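Local atomic coordinates of cephalosporin hydroxylase CMCI (Streptomyces clavuligerus, PDB entry 2BR4), a protein that binds S-adenosylmethionine and magnesium and probably takes part in the hydroxylation or methylation of cephalosporins during cephamycin biosynthesis. Residues 151-156 against 174-179; 158-163 against 185-190. The protein carries 1 engineered substitution. All coordinates share one frame; numbering follows the deposited sequence.

In the fold
Both contacts draw on strand 155-159, at successive points along it, and their centres lie 19 Å apart. Contact 1 belongs to the partly buried side of the chain where this strand begins: it joins the loop leading into the strand to the turn after helix 165-175, through leucine packing and a histidine stacked on a glutamate. Contact 2 is buried nearer the middle of the chain, where strands 155-159 and 182-185 run out into loops. There acidic groups, a histidine and a methionine gather beside magnesium and S-adenosylmethionine. One beta-alpha-beta unit of a Rossmann-like sheet thus has mainly apolar packing and a histidine-glutamate stack toward one end and its ligand chemistry at the other.

Contact 1 (151-156 against 174-179)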
ATOM      1  N   MET E 151     -32.299 -27.949 -21.458  1.00 42.19           N
ATOM      2  CA  MET E 151     -32.573 -27.491 -20.103  1.00 40.50           C
ATOM      3  C   MET E 151     -33.526 -26.300 -20.096  1.00 38.70           C
ATOM      4  O   MET E 151     -33.654 -25.588 -21.092  1.00 38.45           O
ATOM      5  CB  MET E 151     -31.270 -27.083 -19.413  1.00 40.68           C
ATOM      6  CG  MET E 151     -30.089 -28.045 -19.589  1.00 41.32           C
ATOM      7  SD  MET E 151     -28.521 -27.189 -20.000  1.00 42.57           S
ATOM      8  CE  MET E 151     -28.003 -28.151 -21.409  1.00 42.84           C
ATOM      9  N   ALA E 152     -34.181 -26.087 -18.957  1.00 36.53           N
ATOM     10  CA  ALA E 152     -35.043 -24.932 -18.758  1.00 34.82           C
ATOM     11  C   ALA E 152     -34.212 -23.683 -18.469  1.00 33.45           C
ATOM     12  O   ALA E 152     -33.078 -23.762 -17.999  1.00 33.13           O
ATOM     13  CB  ALA E 152     -36.013 -25.188 -17.625  1.00 34.73           C
ATOM     14  N   HIS E 153     -34.802 -22.530 -18.760  1.00 31.82           N
ATOM     15  CA  HIS E 153     -34.146 -21.239 -18.607  1.00 30.44           C
ATOM     16  C   HIS E 153     -34.954 -20.408 -17.608  1.00 29.42           C
ATOM     17  O   HIS E 153     -36.107 -20.736 -17.356  1.00 29.49           O
ATOM     18  CB  HIS E 153     -34.063 -20.547 -19.969  1.00 30.26           C
ATOM     19  CG  HIS E 153     -33.354 -21.358 -21.010  1.00 29.83           C
ATOM     20  ND1 HIS E 153     -32.213 -20.922 -21.646  1.00 29.39           N
ATOM     21  CD2 HIS E 153     -33.620 -22.586 -21.517  1.00 29.37           C
ATOM     22  CE1 HIS E 153     -31.811 -21.844 -22.502  1.00 28.99           C
ATOM     23  NE2 HIS E 153     -32.646 -22.864 -22.442  1.00 28.98           N
ATOM     24  N   PRO E 154     -34.389 -19.347 -17.028  1.00 28.06           N
ATOM     25  CA  PRO E 154     -33.036 -18.858 -17.316  1.00 27.22           C
ATOM     26  C   PRO E 154     -31.923 -19.835 -16.943  1.00 26.44           C
ATOM     27  O   PRO E 154     -32.141 -20.748 -16.153  1.00 26.37           O
ATOM     28  CB  PRO E 154     -32.936 -17.603 -16.445  1.00 27.28           C
ATOM     29  CG  PRO E 154     -34.329 -17.216 -16.152  1.00 27.46           C
ATOM     30  CD  PRO E 154     -35.063 -18.512 -16.021  1.00 27.93           C
ATOM     31  N   LEU E 155     -30.744 -19.621 -17.519  1.00 25.55           N
ATOM     32  CA  LEU E 155     -29.608 -20.527 -17.383  1.00 24.70           C
ATOM     33  C   LEU E 155     -28.354 -19.742 -17.048  1.00 24.10           C
ATOM     34  O   LEU E 155     -28.168 -18.637 -17.539  1.00 23.74           O
ATOM     35  CB  LEU E 155     -29.387 -21.283 -18.693  1.00 24.66           C
ATOM     36  CG  LEU E 155     -28.301 -22.365 -18.685  1.00 24.83           C
ATOM     37  CD1 LEU E 155     -28.743 -23.537 -19.530  1.00 25.45           C
ATOM     38  CD2 LEU E 155     -26.955 -21.854 -19.185  1.00 24.53           C
ATOM     39  N   ILE E 156     -27.494 -20.331 -16.219  1.00 23.73           N
ATOM     40  CA  ILE E 156     -26.178 -19.768 -15.907  1.00 23.23           C
ATOM     41  C   ILE E 156     -25.124 -20.822 -16.235  1.00 23.46           C
ATOM     42  O   ILE E 156     -25.129 -21.910 -15.673  1.00 23.57           O
ATOM     43  CB  ILE E 156     -26.083 -19.348 -14.427  1.00 22.90           C
ATOM     44  CG1 ILE E 156     -27.102 -18.245 -14.117  1.00 22.17           C
ATOM     45  CG2 ILE E 156     -24.664 -18.860 -14.097  1.00 22.63           C
ATOM     46  CD1 ILE E 156     -27.264 -17.943 -12.644  1.00 21.82           C
ATOM     47  N   ASP E 174     -24.912 -19.980 -29.775  1.00 27.92           N
ATOM     48  CA  ASP E 174     -25.646 -20.432 -30.956  1.00 28.07           C
ATOM     49  C   ASP E 174     -26.527 -21.663 -30.715  1.00 28.14           C
ATOM     50  O   ASP E 174     -27.346 -21.995 -31.568  1.00 28.36           O
ATOM     51  CB  ASP E 174     -24.664 -20.736 -32.106  1.00 28.15           C
ATOM     52  CG  ASP E 174     -24.132 -19.472 -32.788  1.00 28.62           C
ATOM     53  OD1 ASP E 174     -24.835 -18.435 -32.788  1.00 29.38           O
ATOM     54  OD2 ASP E 174     -23.019 -19.427 -33.362  1.00 28.64           O
ATOM     55  N   HIS E 175     -26.369 -22.338 -29.577  1.00 28.13           N
ATOM     56  CA  HIS E 175     -27.080 -23.604 -29.332  1.00 28.19           C
ATOM     57  C   HIS E 175     -27.785 -23.731 -27.967  1.00 28.00           C
ATOM     58  O   HIS E 175     -28.489 -24.717 -27.740  1.00 27.80           O
ATOM     59  CB  HIS E 175     -26.117 -24.793 -29.512  1.00 28.26           C
ATOM     60  CG  HIS E 175     -25.685 -25.022 -30.928  1.00 28.96           C
ATOM     61  ND1 HIS E 175     -26.581 -25.215 -31.959  1.00 29.98           N
ATOM     62  CD2 HIS E 175     -24.453 -25.097 -31.483  1.00 29.75           C
ATOM     63  CE1 HIS E 175     -25.920 -25.393 -33.089  1.00 30.24           C
ATOM     64  NE2 HIS E 175     -24.626 -25.328 -32.828  1.00 30.34           N
ATOM     65  N   LEU E 176     -27.631 -22.747 -27.079  1.00 27.88           N
ATOM     66  CA  LEU E 176     -28.023 -22.919 -25.676  1.00 27.82           C
ATOM     67  C   LEU E 176     -28.474 -21.639 -24.958  1.00 27.88           C
ATOM     68  O   LEU E 176     -29.497 -21.637 -24.286  1.00 27.95           O
ATOM     69  CB  LEU E 176     -26.864 -23.554 -24.904  1.00 27.80           C
ATOM     70  CG  LEU E 176     -27.057 -23.879 -23.418  1.00 27.78           C
ATOM     71  CD1 LEU E 176     -28.365 -24.612 -23.147  1.00 27.63           C
ATOM     72  CD2 LEU E 176     -25.879 -24.706 -22.929  1.00 27.92           C
ATOM     73  N   LEU E 177     -27.710 -20.561 -25.091  1.00 27.87           N
ATOM     74  CA  LEU E 177     -27.979 -19.326 -24.358  1.00 27.75           C
ATOM     75  C   LEU E 177     -29.150 -18.540 -24.958  1.00 27.98           C
ATOM     76  O   LEU E 177     -29.137 -18.197 -26.148  1.00 27.93           O
ATOM     77  CB  LEU E 177     -26.726 -18.447 -24.324  1.00 27.65           C
ATOM     78  CG  LEU E 177     -25.467 -19.053 -23.684  1.00 27.22           C
ATOM     79  CD1 LEU E 177     -24.304 -18.095 -23.853  1.00 26.94           C
ATOM     80  CD2 LEU E 177     -25.658 -19.411 -22.208  1.00 26.48           C
ATOM     81  N   GLU E 178     -30.157 -18.284 -24.123  1.00 28.05           N
ATOM     82  CA  GLU E 178     -31.281 -17.409 -24.454  1.00 28.12           C
ATOM     83  C   GLU E 178     -31.035 -16.036 -23.839  1.00 28.08           C
ATOM     84  O   GLU E 178     -30.118 -15.869 -23.039  1.00 28.23           O
ATOM     85  CB  GLU E 178     -32.594 -17.983 -23.910  1.00 28.14           C
ATOM     86  CG  GLU E 178     -33.191 -19.098 -24.755  1.00 28.84           C
ATOM     87  CD  GLU E 178     -34.528 -19.605 -24.222  1.00 30.30           C
ATOM     88  OE1 GLU E 178     -35.044 -20.607 -24.768  1.00 31.15           O
ATOM     89  OE2 GLU E 178     -35.072 -19.011 -23.261  1.00 31.18           O
ATOM     90  N   GLU E 179     -31.865 -15.062 -24.201  1.00 28.03           N
ATOM     91  CA  GLU E 179     -31.729 -13.699 -23.688  1.00 28.05           C
ATOM     92  C   GLU E 179     -31.879 -13.667 -22.167  1.00 27.58           C
ATOM     93  O   GLU E 179     -32.848 -14.197 -21.634  1.00 27.75           O
ATOM     94  CB  GLU E 179     -32.771 -12.779 -24.331  1.00 28.15           C
ATOM     95  CG  GLU E 179     -32.836 -11.386 -23.720  1.00 29.42           C
ATOM     96  CD  GLU E 179     -33.325 -10.343 -24.705  1.00 32.12           C
ATOM     97  OE1 GLU E 179     -32.467  -9.641 -25.292  1.00 34.04           O
ATOM     98  OE2 GLU E 179     -34.564 -10.230 -24.903  1.00 33.80           O
TER
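Glu178 lies across one face of the His153 ring. Its CG is turned away from the carbonyl carbon (chi1 -79°), and from there the chain runs extended over the imidazole: CB and CG each pass His153 ND1 at 3.7 Å, CD sits above the ring centre, and the carboxylate ends with OE1 on the NE2 side and OE2 3.7 Å from His153 CG. With only 12° between the two planes, carboxylate and ring are stacked, while the carbonyl oxygen of Leu176 stands at the ring edge, in its plane. The polar hold on the ring comes from Asp181, whose OD2 is hydrogen-bonded to both His153 ND1 and the backbone N of Glu178, tying the two segments together. Deeper in, Leu176 reaches across to Leu155, their CD1 atoms 3.8 Å apart, and Leu176 CD1 meets Met151 CE at 4.0 Å. Leu177 CD2 touches Leu155 CD2 at 4.1 Å. After His153 the chain turns through a cis peptide into Pro154 and strand 155-159. Met151 and Leu155 also lean on neighbouring strand 84-88, and Leu176 and Leu177 on Trp171 and Ala172 of helix 165-175, so the cluster lies at the end of the beta-alpha-beta unit where strand 155-159 begins.

Contact 2 (158-163 against 185-190); sequences IDDAHA and IEDMIP. With MG (magnesium ion), chain U; SAM (S-adenosylmethionine), chain V; P4C (O-acetaldehydyl-hexaethylene glycol), chain J.
Asp159 and Ile185 pair in parallel with their CA atoms 5.0 Å apart, and just beyond them Glu186 N gives a weak hydrogen bond to Asp159 O (3.3 Å) as both strands end. Asp159 OD2 then receives the backbone N-H of His162 (3.0 Å from its N) and of Ala161, both from the same face of the carboxylate; this Asx turn through Ala161, extended to His162, shapes the loop that carries Ala161 against the adenine of S-adenosylmethionine, CB to SAM C4 3.8 Å. The extended side chain of Glu186 brings its OE1 to 2.7 Å from Asp160 OD1, the two carboxylate planes nearly perpendicular at 88°. Lys65 NZ makes salt bridges with Asp160 OD2 and Glu186 OE1, which probably eases this gathering of acids, and Tyr73 OH is hydrogen-bonded to Glu186 OE2. His162 is sandwiched: Met188 crosses one face, its SD 4.1 Å from the ring centroid and its CE making a CH-pi contact, while the backbone carbonyl carbon of Asp160 lies over the opposite face. Bends at chi2 and chi3 carry Met188 CE on to the P4C molecule. The ring edge turns to magnesium, which Asp187 OD2 binds at 2.4 Å; Asp160 OD1 stands 3.0 Å from the ion. Magnesium held by Asp187 beside S-adenosylmethionine at the strand ends is consistent with a magnesium-dependent methyl-transfer site, as the relationship to O-methyltransferases suggests.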
ATOM      1  N   ILE E 158     -21.159 -21.670 -16.350  1.00 24.21           N
ATOM      2  CA  ILE E 158     -19.932 -21.259 -15.666  1.00 24.44           C
ATOM      3  C   ILE E 158     -18.731 -22.067 -16.158  1.00 24.93           C
ATOM      4  O   ILE E 158     -18.682 -23.286 -15.997  1.00 24.86           O
ATOM      5  CB  ILE E 158     -20.080 -21.451 -14.137  1.00 24.30           C
ATOM      6  CG1 ILE E 158     -21.315 -20.718 -13.611  1.00 24.48           C
ATOM      7  CG2 ILE E 158     -18.846 -20.942 -13.413  1.00 24.39           C
ATOM      8  CD1 ILE E 158     -21.724 -21.127 -12.202  1.00 24.44           C
ATOM      9  N   ASP E 159     -17.762 -21.383 -16.755  1.00 25.63           N
ATOM     10  CA  ASP E 159     -16.495 -22.007 -17.102  1.00 26.22           C
ATOM     11  C   ASP E 159     -15.534 -22.053 -15.913  1.00 26.29           C
ATOM     12  O   ASP E 159     -15.012 -21.026 -15.476  1.00 26.22           O
ATOM     13  CB  ASP E 159     -15.825 -21.275 -18.259  1.00 26.51           C
ATOM     14  CG  ASP E 159     -14.609 -22.017 -18.770  1.00 27.93           C
ATOM     15  OD1 ASP E 159     -13.742 -21.395 -19.428  1.00 29.65           O
ATOM     16  OD2 ASP E 159     -14.446 -23.239 -18.555  1.00 29.28           O
ATOM     17  N   ASP E 160     -15.298 -23.255 -15.404  1.00 26.62           N
ATOM     18  CA  ASP E 160     -14.309 -23.475 -14.351  1.00 27.00           C
ATOM     19  C   ASP E 160     -13.263 -24.510 -14.749  1.00 27.15           C
ATOM     20  O   ASP E 160     -12.583 -25.048 -13.892  1.00 27.31           O
ATOM     21  CB  ASP E 160     -15.001 -23.900 -13.062  1.00 26.98           C
ATOM     22  CG  ASP E 160     -15.232 -22.749 -12.131  1.00 27.83           C
ATOM     23  OD1 ASP E 160     -14.236 -22.106 -11.716  1.00 26.78           O
ATOM     24  OD2 ASP E 160     -16.384 -22.424 -11.765  1.00 28.92           O
ATOM     25  N   ALA E 161     -13.139 -24.764 -16.049  1.00 27.54           N
ATOM     26  CA  ALA E 161     -12.148 -25.687 -16.605  1.00 27.91           C
ATOM     27  C   ALA E 161     -11.116 -24.967 -17.491  1.00 28.13           C
ATOM     28  O   ALA E 161      -9.975 -25.422 -17.627  1.00 28.30           O
ATOM     29  CB  ALA E 161     -12.855 -26.779 -17.406  1.00 27.99           C
ATOM     30  N   HIS E 162     -11.532 -23.871 -18.122  1.00 28.12           N
ATOM     31  CA  HIS E 162     -10.615 -22.942 -18.786  1.00 28.02           C
ATOM     32  C   HIS E 162      -9.868 -23.530 -19.979  1.00 27.97           C
ATOM     33  O   HIS E 162      -8.767 -23.082 -20.301  1.00 28.02           O
ATOM     34  CB  HIS E 162      -9.607 -22.389 -17.769  1.00 28.02           C
ATOM     35  CG  HIS E 162     -10.215 -22.059 -16.443  1.00 27.85           C
ATOM     36  ND1 HIS E 162     -11.302 -21.222 -16.311  1.00 27.29           N
ATOM     37  CD2 HIS E 162      -9.902 -22.475 -15.193  1.00 28.77           C
ATOM     38  CE1 HIS E 162     -11.625 -21.128 -15.032  1.00 28.37           C
ATOM     39  NE2 HIS E 162     -10.789 -21.876 -14.332  1.00 28.94           N
ATOM     40  N   ALA E 163     -10.467 -24.528 -20.625  1.00 27.85           N
ATOM     41  CA  ALA E 163      -9.909 -25.114 -21.835  1.00 27.80           C
ATOM     42  C   ALA E 163     -10.841 -24.818 -22.996  1.00 27.88           C
ATOM     43  O   ALA E 163     -12.067 -24.902 -22.852  1.00 27.72           O
ATOM     44  CB  ALA E 163      -9.742 -26.603 -21.672  1.00 27.83           C
ATOM     45  N   ILE E 185     -16.900 -16.606 -17.026  1.00 20.88           N
ATOM     46  CA  ILE E 185     -15.542 -17.139 -17.085  1.00 21.08           C
ATOM     47  C   ILE E 185     -14.805 -16.796 -15.791  1.00 21.34           C
ATOM     48  O   ILE E 185     -14.391 -15.655 -15.587  1.00 21.73           O
ATOM     49  CB  ILE E 185     -14.794 -16.555 -18.297  1.00 20.94           C
ATOM     50  CG1 ILE E 185     -15.504 -16.936 -19.603  1.00 20.60           C
ATOM     51  CG2 ILE E 185     -13.337 -17.045 -18.313  1.00 21.27           C
ATOM     52  CD1 ILE E 185     -15.110 -16.065 -20.810  1.00 20.50           C
ATOM     53  N   GLU E 186     -14.643 -17.785 -14.922  1.00 21.67           N
ATOM     54  CA  GLU E 186     -13.954 -17.579 -13.655  1.00 22.15           C
ATOM     55  C   GLU E 186     -12.440 -17.582 -13.859  1.00 22.47           C
ATOM     56  O   GLU E 186     -11.926 -18.278 -14.728  1.00 22.15           O
ATOM     57  CB  GLU E 186     -14.378 -18.633 -12.618  1.00 22.21           C
ATOM     58  CG  GLU E 186     -15.882 -18.622 -12.313  1.00 22.52           C
ATOM     59  CD  GLU E 186     -16.288 -19.439 -11.081  1.00 23.10           C
ATOM     60  OE1 GLU E 186     -15.433 -20.072 -10.431  1.00 23.39           O
ATOM     61  OE2 GLU E 186     -17.490 -19.447 -10.748  1.00 24.57           O
ATOM     62  N   ASP E 187     -11.763 -16.721 -13.097  1.00 23.11           N
ATOM     63  CA  ASP E 187     -10.306 -16.708 -12.903  1.00 23.57           C
ATOM     64  C   ASP E 187      -9.426 -16.218 -14.053  1.00 23.64           C
ATOM     65  O   ASP E 187      -8.467 -15.487 -13.813  1.00 23.57           O
ATOM     66  CB  ASP E 187      -9.816 -18.082 -12.451  1.00 23.85           C
ATOM     67  CG  ASP E 187     -10.488 -18.536 -11.193  1.00 24.83           C
ATOM     68  OD1 ASP E 187     -10.320 -17.839 -10.165  1.00 25.70           O
ATOM     69  OD2 ASP E 187     -11.217 -19.557 -11.146  1.00 27.01           O
ATOM     70  N   MET E 188      -9.750 -16.611 -15.281  1.00 23.86           N
ATOM     71  CA  MET E 188      -8.804 -16.554 -16.392  1.00 24.10           C
ATOM     72  C   MET E 188      -8.687 -15.208 -17.098  1.00 24.29           C
ATOM     73  O   MET E 188      -7.631 -14.904 -17.649  1.00 24.36           O
ATOM     74  CB  MET E 188      -9.172 -17.603 -17.438  1.00 23.90           C
ATOM     75  CG  MET E 188      -9.145 -19.011 -16.930  1.00 24.19           C
ATOM     76  SD  MET E 188      -7.476 -19.633 -16.591  1.00 24.42           S
ATOM     77  CE  MET E 188      -7.388 -19.341 -14.889  1.00 24.18           C
ATOM     78  N   ILE E 189      -9.753 -14.417 -17.117  1.00 24.41           N
ATOM     79  CA  ILE E 189      -9.769 -13.224 -17.972  1.00 24.60           C
ATOM     80  C   ILE E 189      -8.600 -12.267 -17.711  1.00 24.59           C
ATOM     81  O   ILE E 189      -7.946 -11.862 -18.658  1.00 24.53           O
ATOM     82  CB  ILE E 189     -11.151 -12.492 -17.925  1.00 24.50           C
ATOM     83  CG1 ILE E 189     -11.944 -12.777 -19.208  1.00 24.34           C
ATOM     84  CG2 ILE E 189     -10.986 -10.984 -17.792  1.00 24.65           C
ATOM     85  CD1 ILE E 189     -13.111 -13.668 -19.015  1.00 24.51           C
ATOM     86  N   PRO E 190      -8.326 -11.910 -16.456  1.00 24.85           N
ATOM     87  CA  PRO E 190      -7.188 -11.029 -16.144  1.00 25.00           C
ATOM     88  C   PRO E 190      -5.861 -11.555 -16.675  1.00 25.04           C
ATOM     89  O   PRO E 190      -5.077 -10.768 -17.189  1.00 25.31           O
ATOM     90  CB  PRO E 190      -7.173 -11.005 -14.613  1.00 25.08           C
ATOM     91  CG  PRO E 190      -8.579 -11.304 -14.227  1.00 25.20           C
ATOM     92  CD  PRO E 190      -9.063 -12.295 -15.241  1.00 24.89           C
TER
HETATM   93 MG    MG U 300     -11.304 -21.931 -11.142  1.00 93.26          MG
HETATM   94  N   SAM V 301     -16.593 -26.400  -9.658  1.00 91.21           N
HETATM   95  CA  SAM V 301     -15.392 -26.271  -8.841  1.00 91.26           C
HETATM   96  C   SAM V 301     -15.656 -25.385  -7.623  1.00 91.23           C
HETATM   97  O   SAM V 301     -15.788 -24.167  -7.735  1.00 91.22           O
HETATM   98  OXT SAM V 301     -15.753 -25.858  -6.487  1.00 91.15           O
HETATM   99  CB  SAM V 301     -14.251 -25.701  -9.685  1.00 91.32           C
HETATM  100  CG  SAM V 301     -13.576 -26.700 -10.637  1.00 91.52           C
HETATM  101  SD  SAM V 301     -11.770 -26.819 -10.444  1.00 91.66           S
HETATM  102  CE  SAM V 301     -11.306 -25.077 -10.615  1.00 91.99           C
HETATM  103  C5' SAM V 301     -11.163 -27.391 -12.054  1.00 91.36           C
HETATM  104  C4' SAM V 301     -11.735 -28.710 -12.550  1.00 91.06           C
HETATM  105  O4' SAM V 301     -11.747 -28.671 -13.964  1.00 90.90           O
HETATM  106  C3' SAM V 301     -10.905 -29.924 -12.141  1.00 91.15           C
HETATM  107  O3' SAM V 301     -11.723 -30.880 -11.513  1.00 91.30           O
HETATM  108  C2' SAM V 301     -10.324 -30.469 -13.434  1.00 91.08           C
HETATM  109  O2' SAM V 301     -10.308 -31.878 -13.502  1.00 90.81           O
HETATM  110  C1' SAM V 301     -11.258 -29.894 -14.484  1.00 91.03           C
HETATM  111  N9  SAM V 301     -10.605 -29.762 -15.807  1.00 90.89           N
HETATM  112  C8  SAM V 301      -9.367 -29.247 -16.104  1.00 90.60           C
HETATM  113  N7  SAM V 301      -9.180 -29.336 -17.442  1.00 90.65           N
HETATM  114  C5  SAM V 301     -10.277 -29.900 -18.004  1.00 90.74           C
HETATM  115  C6  SAM V 301     -10.623 -30.222 -19.319  1.00 90.44           C
HETATM  116  N6  SAM V 301      -9.795 -29.978 -20.331  1.00 90.20           N
HETATM  117  N1  SAM V 301     -11.850 -30.802 -19.576  1.00 89.89           N
HETATM  118  C2  SAM V 301     -12.730 -31.070 -18.549  1.00 89.59           C
HETATM  119  N3  SAM V 301     -12.389 -30.746 -17.254  1.00 89.91           N
HETATM  120  C4  SAM V 301     -11.183 -30.174 -16.984  1.00 90.65           C
HETATM  121  O1  P4C J 500       7.087 -19.510 -19.534  1.00 72.09           O
HETATM  122  C2  P4C J 500       6.227 -20.369 -18.890  1.00 72.61           C
HETATM  123  C3  P4C J 500       5.176 -20.057 -18.153  1.00 72.60           C
HETATM  124  O4  P4C J 500       4.507 -21.158 -17.497  1.00 72.46           O
HETATM  125  C5  P4C J 500       3.535 -20.988 -16.451  1.00 72.12           C
HETATM  126  C6  P4C J 500       3.899 -19.912 -15.430  1.00 71.72           C
HETATM  127  O7  P4C J 500       2.861 -19.799 -14.457  1.00 70.73           O
HETATM  128  C8  P4C J 500       3.085 -18.732 -13.533  1.00 70.20           C
HETATM  129  C9  P4C J 500       2.176 -17.547 -13.851  1.00 69.95           C
HETATM  130  O10 P4C J 500       0.806 -17.856 -13.580  1.00 69.38           O
HETATM  131  C11 P4C J 500       0.415 -17.750 -12.210  1.00 68.97           C
HETATM  132  C12 P4C J 500      -1.083 -17.488 -12.126  1.00 69.05           C
HETATM  133  O13 P4C J 500      -1.830 -18.650 -11.757  1.00 68.99           O
HETATM  134  C14 P4C J 500      -3.235 -18.381 -11.762  1.00 69.20           C
HETATM  135  C15 P4C J 500      -4.046 -19.650 -11.544  1.00 69.62           C
HETATM  136  O16 P4C J 500      -4.690 -20.075 -12.753  1.00 70.32           O
HETATM  137  C17 P4C J 500      -5.704 -21.071 -12.567  1.00 71.30           C
HETATM  138  C18 P4C J 500      -5.721 -22.024 -13.765  1.00 71.82           C
HETATM  139  O19 P4C J 500      -5.934 -23.400 -13.407  1.00 72.80           O
HETATM  140  C20 P4C J 500      -6.926 -23.745 -12.582  1.00 72.97           C
HETATM  141  C21 P4C J 500      -7.794 -23.823 -11.770  1.00 72.78           C
HETATM  142  O22 P4C J 500      -8.471 -23.960 -10.840  1.00 72.69           O